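Local coordinates for type IV pilus biogenesis factor PilY1 (PDB 3HX6), which helps assemble type IV pili, supports twitching motility and adhesion to host cells, and probably regulates pilus retraction through calcium binding and release, at residues 134-139 with 159-164; 193-198 with 214-219; 223-228 with 249-254; 237-242 with 278-283; 325-330 with 349-354. The protein carries 3 engineered substitutions. All blocks are in the same frame, centred on the assembly; numbering follows the deposited sequence.

Contact 1: 134-139 with 159-164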
# COMPACT_ATOMS: atom_id res chain seq x y z
N PHE A 134 -14.16 -17.66 19.97
CA PHE A 134 -13.76 -16.60 19.07
C PHE A 134 -14.66 -16.62 17.84
O PHE A 134 -15.11 -15.57 17.38
CB PHE A 134 -12.29 -16.77 18.67
CG PHE A 134 -11.77 -15.67 17.79
CD1 PHE A 134 -11.95 -15.72 16.42
CD2 PHE A 134 -11.11 -14.58 18.34
CE1 PHE A 134 -11.49 -14.69 15.60
CE2 PHE A 134 -10.65 -13.54 17.53
CZ PHE A 134 -10.84 -13.60 16.16
N TYR A 135 -14.92 -17.81 17.31
CA TYR A 135 -15.79 -17.93 16.14
C TYR A 135 -17.21 -17.53 16.49
O TYR A 135 -17.83 -16.74 15.77
CB TYR A 135 -15.79 -19.36 15.59
CG TYR A 135 -16.90 -19.61 14.59
CD1 TYR A 135 -18.03 -20.36 14.94
CD2 TYR A 135 -16.85 -19.06 13.31
CE1 TYR A 135 -19.08 -20.54 14.04
CE2 TYR A 135 -17.90 -19.23 12.40
CZ TYR A 135 -19.01 -19.98 12.78
OH TYR A 135 -20.06 -20.14 11.91
N VAL A 136 -17.73 -18.06 17.60
CA VAL A 136 -19.09 -17.77 18.03
C VAL A 136 -19.34 -16.28 18.23
O VAL A 136 -20.37 -15.77 17.81
CB VAL A 136 -19.45 -18.52 19.32
CG1 VAL A 136 -20.84 -18.11 19.78
CG2 VAL A 136 -19.40 -20.02 19.09
N ASP A 137 -18.42 -15.58 18.90
CA ASP A 137 -18.59 -14.14 19.12
C ASP A 137 -18.60 -13.45 17.76
O ASP A 137 -19.26 -12.43 17.57
CB ASP A 137 -17.46 -13.58 19.99
CG ASP A 137 -17.51 -14.10 21.41
OD1 ASP A 137 -18.62 -14.39 21.89
OD2 ASP A 137 -16.44 -14.20 22.06
N GLY A 138 -17.84 -14.01 16.83
CA GLY A 138 -17.76 -13.47 15.49
C GLY A 138 -17.25 -12.05 15.36
O GLY A 138 -16.58 -11.52 16.24
N SER A 139 -17.57 -11.45 14.22
CA SER A 139 -17.16 -10.09 13.91
C SER A 139 -18.22 -9.46 13.02
O SER A 139 -18.72 -10.10 12.10
CB SER A 139 -15.82 -10.11 13.18
OG SER A 139 -15.43 -8.81 12.80
N LEU A 159 -27.13 -11.43 16.53
CA LEU A 159 -27.20 -11.90 17.91
C LEU A 159 -26.32 -13.12 18.13
O LEU A 159 -26.22 -13.63 19.25
CB LEU A 159 -28.65 -12.22 18.27
CG LEU A 159 -29.67 -11.11 18.01
CD1 LEU A 159 -31.02 -11.49 18.60
CD2 LEU A 159 -29.17 -9.80 18.62
N ARG A 160 -25.69 -13.61 17.06
CA ARG A 160 -24.82 -14.77 17.14
C ARG A 160 -25.60 -15.97 17.69
O ARG A 160 -26.69 -16.27 17.21
CB ARG A 160 -23.63 -14.45 18.06
CG ARG A 160 -22.83 -13.22 17.65
CD ARG A 160 -21.70 -13.59 16.72
NE ARG A 160 -22.05 -13.53 15.31
CZ ARG A 160 -21.40 -14.19 14.35
NH1 ARG A 160 -20.38 -14.98 14.66
NH2 ARG A 160 -21.76 -14.05 13.09
N ALA A 161 -25.05 -16.63 18.71
CA ALA A 161 -25.72 -17.79 19.31
C ALA A 161 -26.74 -17.37 20.36
O ALA A 161 -27.52 -18.19 20.84
CB ALA A 161 -24.69 -18.72 19.93
N GLY A 162 -26.74 -16.08 20.70
CA GLY A 162 -27.66 -15.58 21.71
C GLY A 162 -29.11 -15.53 21.30
O GLY A 162 -30.01 -15.65 22.14
N GLY A 163 -29.36 -15.35 20.01
CA GLY A 163 -30.73 -15.29 19.52
C GLY A 163 -30.75 -15.23 18.00
O GLY A 163 -29.69 -15.20 17.37
N LYS A 164 -31.94 -15.22 17.42
CA LYS A 164 -32.08 -15.16 15.97
C LYS A 164 -32.40 -13.73 15.59
O LYS A 164 -33.55 -13.30 15.63
CB LYS A 164 -33.19 -16.11 15.52
CG LYS A 164 -32.95 -17.56 15.92
CD LYS A 164 -34.18 -18.42 15.66
CE LYS A 164 -33.92 -19.86 16.06
NZ LYS A 164 -35.13 -20.72 15.89

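Contact 2: 193-198 with 214-219. Engineered in segment 214-219: M219 (natural residue Leu).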
# COMPACT_ATOMS: atom_id res chain seq x y z
N TYR A 193 -29.93 -18.52 13.67
CA TYR A 193 -28.78 -17.92 14.32
C TYR A 193 -27.90 -17.41 13.19
O TYR A 193 -27.38 -18.19 12.38
CB TYR A 193 -28.06 -18.95 15.19
CG TYR A 193 -28.95 -19.41 16.32
CD1 TYR A 193 -29.26 -18.54 17.37
CD2 TYR A 193 -29.54 -20.67 16.30
CE1 TYR A 193 -30.15 -18.91 18.36
CE2 TYR A 193 -30.43 -21.05 17.29
CZ TYR A 193 -30.73 -20.17 18.31
OH TYR A 193 -31.63 -20.54 19.29
N SER A 194 -27.74 -16.10 13.14
CA SER A 194 -27.00 -15.47 12.07
C SER A 194 -25.49 -15.50 12.09
O SER A 194 -24.83 -14.46 12.13
CB SER A 194 -27.51 -14.04 11.92
OG SER A 194 -28.89 -14.07 11.59
N PHE A 195 -24.94 -16.70 12.03
CA PHE A 195 -23.51 -16.88 11.98
C PHE A 195 -22.98 -16.47 10.60
O PHE A 195 -21.83 -16.05 10.47
CB PHE A 195 -23.16 -18.34 12.26
CG PHE A 195 -23.35 -18.74 13.69
CD1 PHE A 195 -22.35 -18.51 14.63
CD2 PHE A 195 -24.53 -19.35 14.10
CE1 PHE A 195 -22.53 -18.88 15.96
CE2 PHE A 195 -24.72 -19.71 15.43
CZ PHE A 195 -23.72 -19.48 16.36
N PRO A 196 -23.81 -16.60 9.55
CA PRO A 196 -23.32 -16.21 8.22
C PRO A 196 -22.86 -14.76 8.17
O PRO A 196 -23.44 -13.91 8.83
CB PRO A 196 -24.54 -16.44 7.32
CG PRO A 196 -25.25 -17.57 8.00
CD PRO A 196 -25.17 -17.16 9.45
N LYS A 197 -21.82 -14.51 7.40
CA LYS A 197 -21.31 -13.16 7.24
C LYS A 197 -22.06 -12.52 6.08
O LYS A 197 -22.02 -13.02 4.95
CB LYS A 197 -19.81 -13.17 6.92
CG LYS A 197 -18.94 -13.64 8.07
CD LYS A 197 -17.47 -13.36 7.78
CE LYS A 197 -16.60 -13.72 8.98
NZ LYS A 197 -15.24 -13.12 8.88
N PRO A 198 -22.76 -11.41 6.33
CA PRO A 198 -23.50 -10.78 5.25
C PRO A 198 -22.60 -9.97 4.32
O PRO A 198 -21.47 -9.61 4.67
CB PRO A 198 -24.49 -9.89 5.99
CG PRO A 198 -23.69 -9.45 7.18
CD PRO A 198 -22.99 -10.73 7.62
N ASN A 214 -29.92 -17.13 5.68
CA ASN A 214 -30.87 -17.03 6.78
C ASN A 214 -30.28 -17.56 8.09
O ASN A 214 -30.81 -17.30 9.17
CB ASN A 214 -32.16 -17.78 6.45
CG ASN A 214 -31.97 -19.29 6.40
OD1 ASN A 214 -31.08 -19.79 5.73
ND2 ASN A 214 -32.83 -20.01 7.11
N GLY A 215 -29.18 -18.29 8.01
CA GLY A 215 -28.61 -18.78 9.25
C GLY A 215 -29.04 -20.19 9.63
O GLY A 215 -29.71 -20.88 8.86
N TYR A 216 -28.70 -20.59 10.84
CA TYR A 216 -28.97 -21.94 11.28
C TYR A 216 -30.02 -22.14 12.36
O TYR A 216 -30.25 -21.26 13.20
CB TYR A 216 -27.65 -22.56 11.71
CG TYR A 216 -26.51 -22.19 10.78
CD1 TYR A 216 -26.66 -22.29 9.40
CD2 TYR A 216 -25.28 -21.76 11.27
CE1 TYR A 216 -25.62 -21.97 8.53
CE2 TYR A 216 -24.23 -21.44 10.41
CZ TYR A 216 -24.41 -21.55 9.04
OH TYR A 216 -23.39 -21.27 8.16
N SER A 217 -30.66 -23.30 12.33
CA SER A 217 -31.69 -23.67 13.29
C SER A 217 -32.87 -22.72 13.28
O SER A 217 -33.42 -22.39 14.33
CB SER A 217 -31.10 -23.74 14.70
OG SER A 217 -30.00 -24.62 14.74
N SER A 218 -33.25 -22.26 12.09
CA SER A 218 -34.40 -21.38 11.98
C SER A 218 -35.63 -22.24 12.27
O SER A 218 -35.54 -23.47 12.26
CB SER A 218 -34.48 -20.77 10.57
OG SER A 218 -34.55 -21.76 9.57
N MET A 219 -36.76 -21.59 12.52
CA MET A 219 -38.02 -22.26 12.84
C MET A 219 -38.33 -23.54 12.07
O MET A 219 -38.63 -24.57 12.67
CB MET A 219 -39.19 -21.28 12.66
CG MET A 219 -40.52 -21.80 13.18
SD MET A 219 -40.56 -21.97 14.99
CE MET A 219 -40.01 -23.67 15.21

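Contact 3: 223-228 with 249-254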
# COMPACT_ATOMS: atom_id res chain seq x y z
N ALA A 223 -33.42 -23.22 4.30
CA ALA A 223 -32.26 -22.44 3.89
C ALA A 223 -32.78 -21.42 2.89
O ALA A 223 -33.55 -21.77 1.99
CB ALA A 223 -31.23 -23.35 3.23
N ALA A 224 -32.38 -20.16 3.04
CA ALA A 224 -32.83 -19.12 2.12
C ALA A 224 -31.89 -17.93 2.10
O ALA A 224 -31.28 -17.59 3.11
CB ALA A 224 -34.24 -18.66 2.51
N LEU A 225 -31.78 -17.29 0.94
CA LEU A 225 -30.94 -16.11 0.82
C LEU A 225 -31.84 -14.95 1.24
O LEU A 225 -32.97 -14.83 0.76
CB LEU A 225 -30.48 -15.88 -0.62
CG LEU A 225 -29.51 -14.71 -0.81
CD1 LEU A 225 -28.15 -15.09 -0.21
CD2 LEU A 225 -29.35 -14.36 -2.29
N LEU A 226 -31.36 -14.13 2.16
CA LEU A 226 -32.14 -12.99 2.60
C LEU A 226 -31.56 -11.75 1.95
O LEU A 226 -30.36 -11.52 1.99
CB LEU A 226 -32.10 -12.86 4.13
CG LEU A 226 -32.58 -14.07 4.94
CD1 LEU A 226 -32.55 -13.75 6.44
CD2 LEU A 226 -34.00 -14.44 4.52
N ILE A 227 -32.43 -10.97 1.33
CA ILE A 227 -32.01 -9.73 0.70
C ILE A 227 -32.76 -8.66 1.47
O ILE A 227 -33.96 -8.46 1.29
CB ILE A 227 -32.37 -9.72 -0.80
CG1 ILE A 227 -31.59 -10.84 -1.50
CG2 ILE A 227 -32.03 -8.37 -1.41
CD1 ILE A 227 -31.84 -10.95 -2.99
N ILE A 228 -32.03 -8.00 2.35
CA ILE A 228 -32.57 -6.98 3.23
C ILE A 228 -32.23 -5.58 2.75
O ILE A 228 -31.07 -5.25 2.55
CB ILE A 228 -32.01 -7.19 4.65
CG1 ILE A 228 -32.22 -8.65 5.06
CG2 ILE A 228 -32.67 -6.23 5.63
CD1 ILE A 228 -31.47 -9.06 6.32
N ASN A 249 -31.47 -27.62 7.77
CA ASN A 249 -30.71 -26.85 6.80
C ASN A 249 -30.68 -25.38 7.23
O ASN A 249 -31.41 -24.97 8.13
CB ASN A 249 -31.31 -26.96 5.39
CG ASN A 249 -30.28 -26.67 4.29
OD1 ASN A 249 -29.11 -26.39 4.58
ND2 ASN A 249 -30.70 -26.76 3.03
N GLY A 250 -29.82 -24.61 6.57
CA GLY A 250 -29.67 -23.20 6.85
C GLY A 250 -28.68 -22.69 5.82
O GLY A 250 -27.73 -23.40 5.49
N LEU A 251 -28.90 -21.49 5.30
CA LEU A 251 -27.99 -20.96 4.29
C LEU A 251 -26.84 -20.20 4.95
O LEU A 251 -27.06 -19.45 5.89
CB LEU A 251 -28.73 -20.04 3.32
CG LEU A 251 -27.93 -19.72 2.05
CD1 LEU A 251 -27.76 -21.00 1.24
CD2 LEU A 251 -28.65 -18.66 1.23
N SER A 252 -25.63 -20.38 4.43
CA SER A 252 -24.45 -19.72 5.00
C SER A 252 -24.05 -18.43 4.28
O SER A 252 -24.83 -17.88 3.49
CB SER A 252 -23.27 -20.69 5.01
OG SER A 252 -23.61 -21.86 5.74
N SER A 253 -22.83 -17.96 4.55
CA SER A 253 -22.30 -16.73 3.98
C SER A 253 -22.29 -16.71 2.46
O SER A 253 -21.70 -17.58 1.82
CB SER A 253 -20.88 -16.48 4.49
OG SER A 253 -20.80 -16.68 5.89
N PRO A 254 -22.92 -15.70 1.85
CA PRO A 254 -22.92 -15.66 0.38
C PRO A 254 -21.74 -14.89 -0.18
O PRO A 254 -21.11 -14.09 0.52
CB PRO A 254 -24.24 -14.96 0.06
CG PRO A 254 -24.32 -13.94 1.17
CD PRO A 254 -23.89 -14.74 2.41

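Contact 4: 237-242 with 278-283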
# COMPACT_ATOMS: atom_id res chain seq x y z
N ARG A 237 -36.42 -9.46 -0.55
CA ARG A 237 -36.66 -10.77 -1.15
C ARG A 237 -36.05 -11.87 -0.32
O ARG A 237 -34.95 -11.73 0.23
CB ARG A 237 -36.06 -10.88 -2.56
CG ARG A 237 -36.97 -10.44 -3.71
CD ARG A 237 -38.35 -11.07 -3.67
NE ARG A 237 -38.38 -12.53 -3.80
CZ ARG A 237 -38.19 -13.21 -4.94
NH1 ARG A 237 -37.94 -12.57 -6.07
NH2 ARG A 237 -38.29 -14.53 -4.94
N LYS A 238 -36.79 -12.97 -0.21
CA LYS A 238 -36.32 -14.15 0.49
C LYS A 238 -36.33 -15.19 -0.61
O LYS A 238 -37.37 -15.49 -1.19
CB LYS A 238 -37.28 -14.56 1.62
CG LYS A 238 -36.95 -15.92 2.22
CD LYS A 238 -37.21 -15.97 3.72
CE LYS A 238 -38.66 -15.66 4.07
NZ LYS A 238 -39.58 -16.78 3.78
N LEU A 239 -35.15 -15.72 -0.92
CA LEU A 239 -35.02 -16.73 -1.96
C LEU A 239 -34.82 -18.08 -1.30
O LEU A 239 -33.69 -18.47 -0.97
CB LEU A 239 -33.84 -16.39 -2.87
CG LEU A 239 -34.08 -15.49 -4.08
CD1 LEU A 239 -35.27 -14.58 -3.86
CD2 LEU A 239 -32.81 -14.69 -4.36
N GLU A 240 -35.92 -18.79 -1.09
CA GLU A 240 -35.86 -20.09 -0.45
C GLU A 240 -35.30 -21.12 -1.41
O GLU A 240 -35.52 -21.07 -2.61
CB GLU A 240 -37.24 -20.56 0.03
CG GLU A 240 -37.13 -21.74 0.99
CD GLU A 240 -38.47 -22.35 1.35
OE1 GLU A 240 -39.38 -21.61 1.78
OE2 GLU A 240 -38.62 -23.58 1.20
N VAL A 241 -34.57 -22.04 -0.83
CA VAL A 241 -33.94 -23.11 -1.56
C VAL A 241 -34.56 -24.39 -1.01
O VAL A 241 -34.89 -24.44 0.17
CB VAL A 241 -32.42 -23.01 -1.31
CG1 VAL A 241 -31.93 -24.20 -0.53
CG2 VAL A 241 -31.72 -22.78 -2.61
N THR A 242 -34.74 -25.41 -1.85
CA THR A 242 -35.35 -26.65 -1.37
C THR A 242 -34.34 -27.60 -0.72
O THR A 242 -34.43 -27.87 0.48
CB THR A 242 -36.06 -27.42 -2.51
OG1 THR A 242 -37.08 -26.59 -3.08
CG2 THR A 242 -36.70 -28.69 -1.99
N TRP A 278 -25.35 -23.23 -3.55
CA TRP A 278 -26.39 -22.62 -4.36
C TRP A 278 -25.96 -21.36 -5.09
O TRP A 278 -25.07 -20.65 -4.64
CB TRP A 278 -27.59 -22.23 -3.48
CG TRP A 278 -28.15 -23.34 -2.67
CD1 TRP A 278 -27.89 -23.63 -1.36
CD2 TRP A 278 -29.07 -24.34 -3.13
NE1 TRP A 278 -28.60 -24.75 -0.97
CE2 TRP A 278 -29.33 -25.20 -2.04
CE3 TRP A 278 -29.71 -24.59 -4.36
CZ2 TRP A 278 -30.20 -26.30 -2.14
CZ3 TRP A 278 -30.57 -25.68 -4.46
CH2 TRP A 278 -30.81 -26.52 -3.35
N ARG A 279 -26.59 -21.11 -6.24
CA ARG A 279 -26.34 -19.87 -6.95
C ARG A 279 -27.72 -19.24 -7.08
O ARG A 279 -28.73 -19.95 -7.20
CB ARG A 279 -25.74 -20.06 -8.34
CG ARG A 279 -25.17 -18.73 -8.86
CD ARG A 279 -24.75 -18.78 -10.32
NE ARG A 279 -25.89 -18.72 -11.23
CZ ARG A 279 -25.78 -18.77 -12.55
NH1 ARG A 279 -24.59 -18.88 -13.12
NH2 ARG A 279 -26.87 -18.70 -13.31
N PHE A 280 -27.75 -17.92 -7.04
CA PHE A 280 -28.99 -17.18 -7.14
C PHE A 280 -28.80 -16.14 -8.23
O PHE A 280 -27.74 -15.51 -8.31
CB PHE A 280 -29.29 -16.47 -5.81
CG PHE A 280 -29.39 -17.40 -4.63
CD1 PHE A 280 -30.62 -17.87 -4.19
CD2 PHE A 280 -28.24 -17.82 -3.95
CE1 PHE A 280 -30.72 -18.73 -3.09
CE2 PHE A 280 -28.32 -18.68 -2.86
CZ PHE A 280 -29.56 -19.14 -2.42
N ASP A 281 -29.80 -15.99 -9.09
CA ASP A 281 -29.74 -15.01 -10.16
C ASP A 281 -30.30 -13.72 -9.58
O ASP A 281 -31.46 -13.69 -9.16
CB ASP A 281 -30.61 -15.43 -11.35
CG ASP A 281 -30.03 -16.62 -12.12
OD1 ASP A 281 -30.73 -17.11 -13.03
OD2 ASP A 281 -28.90 -17.05 -11.81
N LEU A 282 -29.49 -12.68 -9.54
CA LEU A 282 -29.94 -11.40 -9.01
C LEU A 282 -30.11 -10.43 -10.17
O LEU A 282 -29.73 -9.26 -10.07
CB LEU A 282 -28.96 -10.85 -7.96
CG LEU A 282 -28.67 -11.78 -6.77
CD1 LEU A 282 -27.79 -11.05 -5.74
CD2 LEU A 282 -29.98 -12.24 -6.12
N ILE A 283 -30.68 -10.93 -11.26
CA ILE A 283 -30.95 -10.13 -12.46
C ILE A 283 -32.36 -10.47 -12.94
O ILE A 283 -32.94 -11.47 -12.52
CB ILE A 283 -29.95 -10.45 -13.61
CG1 ILE A 283 -29.94 -11.95 -13.88
CG2 ILE A 283 -28.56 -9.93 -13.25
CD1 ILE A 283 -29.12 -12.34 -15.09

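Contact 5: 325-330 with 349-354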
# COMPACT_ATOMS: atom_id res chain seq x y z
N ALA A 325 -22.93 -36.02 3.60
CA ALA A 325 -23.03 -34.58 3.36
C ALA A 325 -22.03 -33.78 4.18
O ALA A 325 -21.79 -34.09 5.34
CB ALA A 325 -24.44 -34.11 3.69
N GLN A 326 -21.46 -32.74 3.57
CA GLN A 326 -20.49 -31.88 4.25
C GLN A 326 -21.04 -30.46 4.32
O GLN A 326 -21.22 -29.81 3.29
CB GLN A 326 -19.17 -31.84 3.48
CG GLN A 326 -18.40 -33.14 3.47
CD GLN A 326 -17.28 -33.11 2.47
OE1 GLN A 326 -16.13 -33.43 2.79
NE2 GLN A 326 -17.60 -32.71 1.24
N ALA A 327 -21.28 -29.98 5.53
CA ALA A 327 -21.81 -28.63 5.70
C ALA A 327 -20.83 -27.59 5.16
O ALA A 327 -19.61 -27.78 5.22
CB ALA A 327 -22.07 -28.37 7.18
N ILE A 328 -21.38 -26.50 4.64
CA ILE A 328 -20.57 -25.41 4.13
C ILE A 328 -20.93 -24.19 4.97
O ILE A 328 -22.10 -23.81 5.05
CB ILE A 328 -20.87 -25.10 2.66
CG1 ILE A 328 -20.48 -26.31 1.80
CG2 ILE A 328 -20.12 -23.83 2.22
CD1 ILE A 328 -21.04 -26.27 0.40
N THR A 329 -19.91 -23.60 5.59
CA THR A 329 -20.08 -22.45 6.45
C THR A 329 -19.51 -21.19 5.81
O THR A 329 -20.16 -20.14 5.79
CB THR A 329 -19.33 -22.65 7.79
OG1 THR A 329 -19.91 -23.74 8.51
CG2 THR A 329 -19.41 -21.39 8.64
N ALA A 330 -18.29 -21.30 5.30
CA ALA A 330 -17.61 -20.17 4.69
C ALA A 330 -18.17 -19.80 3.33
O ALA A 330 -18.73 -20.63 2.62
CB ALA A 330 -16.12 -20.48 4.56
N THR A 349 -15.66 -27.01 3.13
CA THR A 349 -16.68 -27.46 4.05
C THR A 349 -16.25 -27.40 5.51
O THR A 349 -15.05 -27.38 5.82
CB THR A 349 -17.13 -28.89 3.69
OG1 THR A 349 -16.04 -29.80 3.88
CG2 THR A 349 -17.58 -28.94 2.23
N GLY A 350 -17.24 -27.37 6.39
CA GLY A 350 -16.98 -27.32 7.82
C GLY A 350 -18.12 -26.61 8.53
O GLY A 350 -18.91 -25.91 7.91
N LYS A 351 -18.22 -26.83 9.84
CA LYS A 351 -19.25 -26.18 10.64
C LYS A 351 -18.69 -26.10 12.05
O LYS A 351 -18.05 -27.04 12.53
CB LYS A 351 -20.58 -26.95 10.58
CG LYS A 351 -20.72 -28.18 11.46
CD LYS A 351 -22.09 -28.82 11.19
CE LYS A 351 -22.43 -29.90 12.20
NZ LYS A 351 -22.73 -29.32 13.54
N TYR A 352 -18.92 -24.98 12.71
CA TYR A 352 -18.35 -24.74 14.03
C TYR A 352 -19.27 -23.97 14.97
O TYR A 352 -18.83 -23.54 16.04
CB TYR A 352 -17.08 -23.91 13.81
CG TYR A 352 -16.00 -23.98 14.87
CD1 TYR A 352 -15.20 -22.87 15.12
CD2 TYR A 352 -15.73 -25.16 15.55
CE1 TYR A 352 -14.14 -22.94 16.01
CE2 TYR A 352 -14.66 -25.23 16.46
CZ TYR A 352 -13.87 -24.11 16.68
OH TYR A 352 -12.81 -24.15 17.55
N PHE A 353 -20.54 -23.78 14.59
CA PHE A 353 -21.43 -22.99 15.43
C PHE A 353 -22.01 -23.64 16.68
O PHE A 353 -22.33 -22.94 17.64
CB PHE A 353 -22.57 -22.39 14.59
CG PHE A 353 -23.56 -23.40 14.08
CD1 PHE A 353 -24.77 -23.59 14.73
CD2 PHE A 353 -23.29 -24.13 12.94
CE1 PHE A 353 -25.71 -24.50 14.24
CE2 PHE A 353 -24.22 -25.04 12.44
CZ PHE A 353 -25.43 -25.23 13.10
N GLU A 354 -22.13 -24.96 16.69
CA GLU A 354 -22.68 -25.63 17.87
C GLU A 354 -21.58 -26.03 18.85
O GLU A 354 -20.43 -26.22 18.45
CB GLU A 354 -23.48 -26.86 17.45
CG GLU A 354 -24.83 -26.51 16.87
CD GLU A 354 -25.54 -27.71 16.29
OE1 GLU A 354 -26.76 -27.59 16.02
OE2 GLU A 354 -24.89 -28.75 16.11
O HOH W 1 -20.28 -22.98 11.40

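Contact 1: 134-139 with 159-164
R160 lays its side chain along the C-terminal end of helix 130-137. The chain bends at chi2 (-91°) and again at chi3 (92°). The two bends bring the guanidinium round to G138, where R160 NH1 lies 3.1 Å from G138 CA. R160 NH1 also donates to V136 O at 3.2 Å, with V136 O at the guanidinium edge. That bond is doubtful in detail, because V136 O is modelled too close to R160 CD. G138 ends the helix with a positive phi (61°) and has no side chain to obstruct the guanidinium. R160 belongs to a type II' turn from L159 to G162. This turn joins strands 150-158 and 165-170 in a four-stranded blade of the beta-propeller. Beside the polar part, V136 CG1 and A161 CB meet at 3.9 Å. The carbonyls at the helix end would probably attract the positive charge of R160. R160 NH2 has a further partner in F195 O, in the loop before strand 199-202.

Contact 2: 193-198 with 214-219
Y193 and Y216 are joined through their backbones by two hydrogen bonds. Y193 N donates to Y216 O at 2.8 Å. Y216 N returns a bond to Y193 O at 3.1 Å, tilted 35° from the carbonyl plane. Y193 O also accepts from F195 N at 2.9 Å, through the inverse gamma turn centred on S194. The two donors reach Y193 O from opposite faces of its plane. The pair is a single antiparallel bridge of the hydrogen-bonded kind. It ties the loop that enters a propeller blade at strand 199-202 to the loop that follows strand 208-213 in the same blade.

Apolar contacts accompany the bridge. Y216 CG lies beside its backbone N (chi1 -41°), which brings the ring to F195 and P196. F195 CB touches Y216 CE2 at 3.8 Å, and the two side chains meet at a slant. P196 CG sits 3.8 Å from G215 CA; G215 has no side chain, and its CA lies close to Y193 O. The ring of Y193 turns an edge to S217, with Y193 CE2 3.8 Å from S217 CB.

Polar groups bind partners beyond the two loops. Y216 OH is hydrogen-bonded to S252 OG. N214 OD1 takes the backbone N-H of both L251 and A224.

Contact 3: 223-228 with 249-254
L251 pushes its CD2 branch against the backbone of strand 223-228. L251 CD2 lies 3.4 Å from A224 O, and L225 N is equally near. CG of L251 is anti to the backbone N (chi1 -166°), which carries the branch to that spot. L225 supplies the next bump. Its CD1 touches L251 CD2 and also reaches P254 CB, at 3.9 Å. A223 CB wedges between the N249 amide and L251. It is 3.5 Å from N249 ND2, and A223 CB and L251 CB are 4.1 Å apart. The N249 amide is held by D272 through ND2, and N249 OD1 takes a weak bond from G250 N. No hydrogen bond crosses this contact. The two strands run 34° apart, with their axes 6.5 Å from each other at the closest. Strand 223-229 lies between strands 208-213 and 235-241 of one propeller blade. Strand 251-257 begins the following blade. L251 also reaches W278 and F280 of strand 276-281, and L225 touches A268 and F280.

Contact 4: 237-242 with 278-283
V241 sets its CG2 over one face of the W278 indole, and F280 lies next to it. V241 CG2 is 19° off the normal of the six-membered ring, a CH-pi approach. The V241 methyls are doubtfully placed: chi1 (114°) is off any staggered position, and the spacing to W278 is too short for carbon atoms. The CH-pi approach is therefore tentative, as is the 4.2 Å from V241 CG2 to F280 CE1. The firmer tight packing is L239 against F280. L239 CB rests on F280 CD1 at 3.8 Å, and the two side chains run alongside each other, pointing opposite ways. L239 CD2 and L282 CD2 meet at 4.1 Å. L239, V241, W278 and F280 are all buried, and no hydrogen bond crosses here. The contact packs the outer strand of one propeller blade, 235-241, against strand 276-281 of the next. The axes of the segments approach to 9.6 Å, and their directions differ by 142°. W278 is held through NE1 by D272. The side chain of L282 is about 9 Å from the bound calcium ion.

The solvent side is looser. T242 is exposed, with T242 N 4.4 Å from W278 CH2. E240 is exposed too, and its CB points away from strand 276-281. R279 also points away from strand 235-241, but is buried; R279 NH2 makes a salt bridge to D281 OD2 at 3.0 Å. D373 is a second partner of R279.

Contact 5: 325-330 with 349-354
G350 is held through both its N-H and its carbonyl by the 325-330 segment. G350 N donates to A327 O at 2.7 Å, with an N-H...O angle of 163°. T329 OG1 donates to G350 O at 2.5 Å, so short that its exact length is doubtful. T329 OG1 sits beside its own backbone N (chi1 -64°) and from there can reach both G350 O and a water. The water donates to T329 OG1 at 3.0 Å and accepts from Y352 N at 2.8 Å. It therefore continues the link one residue beyond K351. It also lies at the edge of the F353 ring.

Apolar contacts lie beside these bonds. T349 CG2 touches Q326 CB at 3.5 Å and I328 CG1 at 3.9 Å. A327 CB packs on K351 CB at 4.0 Å.

A second shell fixes these groups. T349 OG1 is bonded to Q366 OE1 and T367 N. Q326 is held by Y369 and T367. K351 NZ pairs with D357 and with E354. F353 meets the rings of Y216 and F195.

Segment 325-330 leads into strand 333-336. Segment 349-354 comes after strand 343-348. Two such loops, one before the first strand of a sheet and one after the second, also meet at 193-198 and 214-219. The pairing is thus consistent with a repeated feature of this beta-propeller.

How the contacts relate
Contacts 2, 3, 4 and 5 are buried, whereas contact 1 is partly buried and nearer the surface. Contacts 3 and 4 both join the sheet of strands 199-202 to 235-241 to the sheet that starts at strand 251-257. They are apolar, and strands 223-229 and 235-241 link them by backbone hydrogen bonds. Contacts 2 and 5 lie between loops and depend more on backbone hydrogen bonds; contact 5 adds a hydroxyl and a water. Contact 1 brings a charged side chain to a helix end. Contacts 2, 3 and 5 touch one another. Contact 1 is tied to contact 2 by K164 NZ, which bonds to S217 O. Contact 4 lies closest to the bound calcium ion.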